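Local structure of methyltransferase domain-containing protein (Serratia marcescens, 7CLU) at residues I272-P277 with G329-I334; A154-G159 with G180-A185. The protein probably transfers a methyl group from S-adenosyl-L-methionine to a hydroxyl oxygen in the prodigiosin synthetic pathway. All coordinates share one frame; numbering follows the deposited sequence.

Overall arrangement
In a Rossmann-like O-methyltransferase domain, seven strands form a mixed sheet in the order 3-2-1-4-5-7-6, and helices pack on it. Contact 2 closes first along the chain, pairing helix 154-163 with helix 181-189, which follows strand 171-175. Contact 1 comes later and joins strand 270-275 to the antiparallel strand 332-337 of the same sheet. Their centres lie about 13 Å apart, yet they touch through Phe156, whose ring packs against Ser274 and Arg331. Helix 154-163 therefore bridges the two, with one side toward helix 181-189 and another over the sheet. Because Arg331 binds S-adenosyl-L-homocysteine, this junction probably links helix packing to the S-adenosyl-L-homocysteine site.

Contact 1 (I272-P277 with G329-I334); sequences IASETP and GPRTLI
Ala273 and Ile334 grip each other through two backbone hydrogen bonds, and Glu275 and Thr332 do the same two residues further along the ladder. The bond from Thr332 N to Glu275 O is 2.7 Å long, while the return bond from Glu275 N to Thr332 O measures 3.0 Å. Between these hydrogen-bonded pairs sits the non-hydrogen-bonded pair Ser274 and Leu333, with 4.6 Å between their CA atoms.

Side chains add a polar link on the Ser274 face. The chain of Arg331, extended from CG to NE, lays CD along Ser274 CB and carries NH1 to Ser274 OG at 3.0 Å. The hydroxyl lies at the edge of the guanidinium, 3° from its plane, and is also hydrogen-bonded to His241 NE2. Phe156 makes a cation-pi contact with the same guanidinium.

Packing completes both faces. Ile272 CG2 rests on Leu333 CB at 3.9 Å, beside the Ser274 CB contact with Leu333 CD2. Across the sheet, Ile334 CD1 touches Glu275 CG at 3.9 Å. The Glu275 chain is bent at chi2 (-82°), and its carboxylate accepts hydrogen bonds from the backbone N atoms of Leu246 and of His247, the residue predicted to be the proton acceptor. Past the strand end, Pro277 CD lies 3.6 Å from Thr332 CB.

This is the pairing of the fifth and seventh strands typical of class I methyltransferases. Its chemistry implies a doubly bonded ladder that probably helps to position Arg331, which binds S-adenosyl-L-homocysteine, and Glu275, which holds the backbone at Leu246 and His247.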
loop_
_atom_site.group_PDB
_atom_site.type_symbol
_atom_site.label_atom_id
_atom_site.label_comp_id
_atom_site.label_asym_id
_atom_site.label_seq_id
_atom_site.Cartn_x
_atom_site.Cartn_y
_atom_site.Cartn_z
ATOM N N ILE A 272 6.365 -19.809 27.771
ATOM C CA ILE A 272 5.299 -19.145 27.045
ATOM C C ILE A 272 5.903 -18.441 25.836
ATOM O O ILE A 272 6.852 -17.669 25.979
ATOM C CB ILE A 272 4.561 -18.114 27.913
ATOM C CG1 ILE A 272 4.009 -18.740 29.206
ATOM C CG2 ILE A 272 3.489 -17.444 27.079
ATOM C CD1 ILE A 272 3.209 -17.737 30.098
ATOM N N ALA A 273 5.344 -18.682 24.661
ATOM C CA ALA A 273 5.623 -17.863 23.488
ATOM C C ALA A 273 4.393 -17.016 23.206
ATOM O O ALA A 273 3.291 -17.559 23.131
ATOM C CB ALA A 273 5.938 -18.726 22.271
ATOM N N SER A 274 4.570 -15.707 23.042
ATOM C CA SER A 274 3.473 -14.851 22.606
ATOM C C SER A 274 3.571 -14.694 21.089
ATOM O O SER A 274 4.635 -14.359 20.570
ATOM C CB SER A 274 3.488 -13.483 23.301
ATOM O OG SER A 274 4.755 -12.852 23.314
ATOM N N GLU A 275 2.481 -15.006 20.387
ATOM C CA GLU A 275 2.442 -14.906 18.933
ATOM C C GLU A 275 1.089 -14.343 18.529
ATOM O O GLU A 275 0.201 -14.140 19.370
ATOM C CB GLU A 275 2.681 -16.262 18.233
ATOM C CG GLU A 275 4.007 -16.940 18.553
ATOM C CD GLU A 275 5.147 -16.384 17.730
ATOM O OE1 GLU A 275 4.941 -16.140 16.517
ATOM O OE2 GLU A 275 6.245 -16.188 18.301
ATOM N N THR A 276 0.948 -14.078 17.225
ATOM C CA THR A 276 -0.311 -13.637 16.614
ATOM C C THR A 276 -0.717 -14.709 15.608
ATOM O O THR A 276 -0.451 -14.574 14.409
ATOM C CB THR A 276 -0.181 -12.279 15.915
ATOM O OG1 THR A 276 0.833 -12.352 14.889
ATOM C CG2 THR A 276 0.162 -11.183 16.917
ATOM N N PRO A 277 -1.371 -15.777 16.050
ATOM C CA PRO A 277 -1.669 -16.883 15.132
ATOM C C PRO A 277 -2.741 -16.528 14.118
ATOM O O PRO A 277 -3.606 -15.677 14.349
ATOM C CB PRO A 277 -2.157 -18.001 16.061
ATOM C CG PRO A 277 -1.668 -17.595 17.448
ATOM C CD PRO A 277 -1.670 -16.110 17.454
ATOM N N GLY A 329 -5.270 -7.910 24.310
ATOM C CA GLY A 329 -4.210 -7.468 23.433
ATOM C C GLY A 329 -4.161 -8.282 22.162
ATOM O O GLY A 329 -4.953 -9.200 21.954
ATOM N N PRO A 330 -3.231 -7.944 21.268
ATOM C CA PRO A 330 -3.196 -8.611 19.963
ATOM C C PRO A 330 -2.470 -9.951 19.961
ATOM O O PRO A 330 -2.539 -10.662 18.947
ATOM C CB PRO A 330 -2.470 -7.592 19.074
ATOM C CG PRO A 330 -1.558 -6.863 20.007
ATOM C CD PRO A 330 -2.256 -6.843 21.364
ATOM N N ARG A 331 -1.776 -10.322 21.034
ATOM C CA ARG A 331 -1.053 -11.590 21.031
ATOM C C ARG A 331 -1.871 -12.689 21.707
ATOM O O ARG A 331 -2.817 -12.433 22.453
ATOM C CB ARG A 331 0.314 -11.459 21.719
ATOM C CG ARG A 331 1.257 -10.508 21.013
ATOM C CD ARG A 331 2.686 -10.633 21.480
ATOM N NE ARG A 331 3.448 -9.444 21.122
ATOM C CZ ARG A 331 4.728 -9.257 21.403
ATOM N NH1 ARG A 331 5.413 -10.190 22.059
ATOM N NH2 ARG A 331 5.314 -8.120 21.050
ATOM N N THR A 332 -1.487 -13.925 21.408
ATOM C CA THR A 332 -2.024 -15.135 22.002
ATOM C C THR A 332 -0.869 -15.886 22.657
ATOM O O THR A 332 0.232 -15.945 22.107
ATOM C CB THR A 332 -2.694 -15.993 20.918
ATOM O OG1 THR A 332 -3.754 -15.239 20.321
ATOM C CG2 THR A 332 -3.248 -17.262 21.490
ATOM N N LEU A 333 -1.105 -16.447 23.835
ATOM C CA LEU A 333 -0.051 -17.143 24.566
ATOM C C LEU A 333 -0.087 -18.627 24.220
ATOM O O LEU A 333 -1.146 -19.265 24.280
ATOM C CB LEU A 333 -0.203 -16.944 26.083
ATOM C CG LEU A 333 -0.170 -15.530 26.664
ATOM C CD1 LEU A 333 -0.123 -15.586 28.182
ATOM C CD2 LEU A 333 0.980 -14.661 26.111
ATOM N N ILE A 334 1.060 -19.170 23.832
ATOM C CA ILE A 334 1.225 -20.607 23.683
ATOM C C ILE A 334 2.101 -21.061 24.843
ATOM O O ILE A 334 3.189 -20.518 25.053
ATOM C CB ILE A 334 1.813 -20.979 22.312
ATOM C CG1 ILE A 334 0.911 -20.412 21.207
ATOM C CG2 ILE A 334 1.850 -22.458 22.160
ATOM C CD1 ILE A 334 1.617 -19.476 20.246
#

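Contact 2 (A154-G159 with G180-A185); sequences APFIAG and GSLPMA
Ile157 turns CG1 beside its own backbone N (chi1 -73°) and then extends CD1, which sends its two branches to different turns of helix 181-189. Leu182, by contrast, swings CG opposite its backbone N (chi1 167°), bringing CD2 alone near the Phe156 ring.

The long branch of Ile157 ends at the start of the partner helix, where CD1 meets Ser181 CB at 3.6 Å. Midway, CG1 passes Leu182 CB at 4.1 Å as the two side chains cross at a slant. The short branch reaches one turn later, with CG2 against Ala185 CB at 3.5 Å. A looser contact flanks this group: Leu182 CD2 approaches Phe156 CE2 at 4.4 Å, oblique to the ring.

The axes of the two short helical segments come within 9.7 Å, their directions 35° apart, and no hydrogen bond spans them. Leu182 also packs on Phe172 and Asp174 of strand 171-175 and, from helix 154-163, on Phe160.

Here helix 154-163 packs on the helix that follows the first strand, 171-175, of the Rossmann-like sheet. The joint is carried by carbon atoms, chiefly the branches of Ile157, which implies association by shape and hydrophobic burial.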
loop_
_atom_site.group_PDB
_atom_site.type_symbol
_atom_site.label_atom_id
_atom_site.label_comp_id
_atom_site.label_asym_id
_atom_site.label_seq_id
_atom_site.Cartn_x
_atom_site.Cartn_y
_atom_site.Cartn_z
ATOM N N ALA A 154 2.313 -2.149 23.879
ATOM C CA ALA A 154 1.692 -1.749 25.139
ATOM C C ALA A 154 0.412 -2.518 25.447
ATOM O O ALA A 154 0.279 -2.999 26.578
ATOM C CB ALA A 154 1.455 -0.230 25.142
ATOM N N PRO A 155 -0.541 -2.693 24.525
ATOM C CA PRO A 155 -1.729 -3.490 24.881
ATOM C C PRO A 155 -1.423 -4.951 25.157
ATOM O O PRO A 155 -2.092 -5.547 26.006
ATOM C CB PRO A 155 -2.649 -3.325 23.668
ATOM C CG PRO A 155 -2.236 -1.996 23.083
ATOM C CD PRO A 155 -0.738 -1.969 23.254
ATOM N N PHE A 156 -0.448 -5.554 24.470
ATOM C CA PHE A 156 -0.057 -6.918 24.820
ATOM C C PHE A 156 0.518 -6.967 26.226
ATOM O O PHE A 156 0.161 -7.838 27.031
ATOM C CB PHE A 156 0.964 -7.469 23.814
ATOM C CG PHE A 156 1.821 -8.578 24.370
ATOM C CD1 PHE A 156 1.257 -9.798 24.714
ATOM C CD2 PHE A 156 3.177 -8.397 24.568
ATOM C CE1 PHE A 156 2.032 -10.830 25.253
ATOM C CE2 PHE A 156 3.957 -9.423 25.092
ATOM C CZ PHE A 156 3.378 -10.641 25.442
ATOM N N ILE A 157 1.433 -6.045 26.534
ATOM C CA ILE A 157 2.123 -6.079 27.821
ATOM C C ILE A 157 1.128 -5.870 28.954
ATOM O O ILE A 157 1.095 -6.631 29.926
ATOM C CB ILE A 157 3.242 -5.025 27.854
ATOM C CG1 ILE A 157 4.414 -5.468 26.988
ATOM C CG2 ILE A 157 3.667 -4.748 29.285
ATOM C CD1 ILE A 157 5.362 -4.361 26.658
ATOM N N ALA A 158 0.286 -4.843 28.824
ATOM C CA ALA A 158 -0.747 -4.582 29.823
ATOM C C ALA A 158 -1.660 -5.789 30.017
ATOM O O ALA A 158 -1.983 -6.147 31.152
ATOM C CB ALA A 158 -1.561 -3.345 29.420
ATOM N N GLY A 159 -2.060 -6.444 28.926
ATOM C CA GLY A 159 -2.951 -7.585 29.044
ATOM C C GLY A 159 -2.259 -8.832 29.557
ATOM O O GLY A 159 -2.892 -9.670 30.208
ATOM N N GLY A 180 13.115 -4.249 27.340
ATOM C CA GLY A 180 12.814 -4.524 28.738
ATOM C C GLY A 180 11.442 -4.101 29.220
ATOM O O GLY A 180 11.178 -4.196 30.426
ATOM N N SER A 181 10.548 -3.715 28.301
ATOM C CA SER A 181 9.248 -3.158 28.652
ATOM C C SER A 181 8.383 -4.141 29.422
ATOM O O SER A 181 7.654 -3.751 30.347
ATOM C CB SER A 181 8.539 -2.716 27.380
ATOM O OG SER A 181 9.126 -1.517 26.963
ATOM N N LEU A 182 8.416 -5.418 29.036
ATOM C CA LEU A 182 7.552 -6.383 29.702
ATOM C C LEU A 182 8.038 -6.683 31.113
ATOM O O LEU A 182 7.233 -6.568 32.053
ATOM C CB LEU A 182 7.414 -7.643 28.849
ATOM C CG LEU A 182 6.806 -8.889 29.495
ATOM C CD1 LEU A 182 5.425 -8.602 30.010
ATOM C CD2 LEU A 182 6.788 -10.041 28.450
ATOM N N PRO A 183 9.307 -7.044 31.353
ATOM C CA PRO A 183 9.709 -7.279 32.750
ATOM C C PRO A 183 9.652 -6.026 33.610
ATOM O O PRO A 183 9.469 -6.141 34.826
ATOM C CB PRO A 183 11.136 -7.841 32.631
ATOM C CG PRO A 183 11.582 -7.500 31.262
ATOM C CD PRO A 183 10.365 -7.456 30.409
ATOM N N MET A 184 9.778 -4.829 33.027
ATOM C CA MET A 184 9.514 -3.619 33.803
ATOM C C MET A 184 8.060 -3.572 34.274
ATOM O O MET A 184 7.785 -3.298 35.449
ATOM C CB MET A 184 9.863 -2.373 32.981
ATOM C CG MET A 184 11.344 -2.109 32.943
ATOM S SD MET A 184 11.861 -0.711 31.935
ATOM C CE MET A 184 10.993 -0.997 30.440
ATOM N N ALA A 185 7.110 -3.852 33.374
ATOM C CA ALA A 185 5.705 -3.819 33.765
ATOM C C ALA A 185 5.406 -4.884 34.815
ATOM O O ALA A 185 4.606 -4.654 35.735
ATOM C CB ALA A 185 4.806 -3.992 32.543
#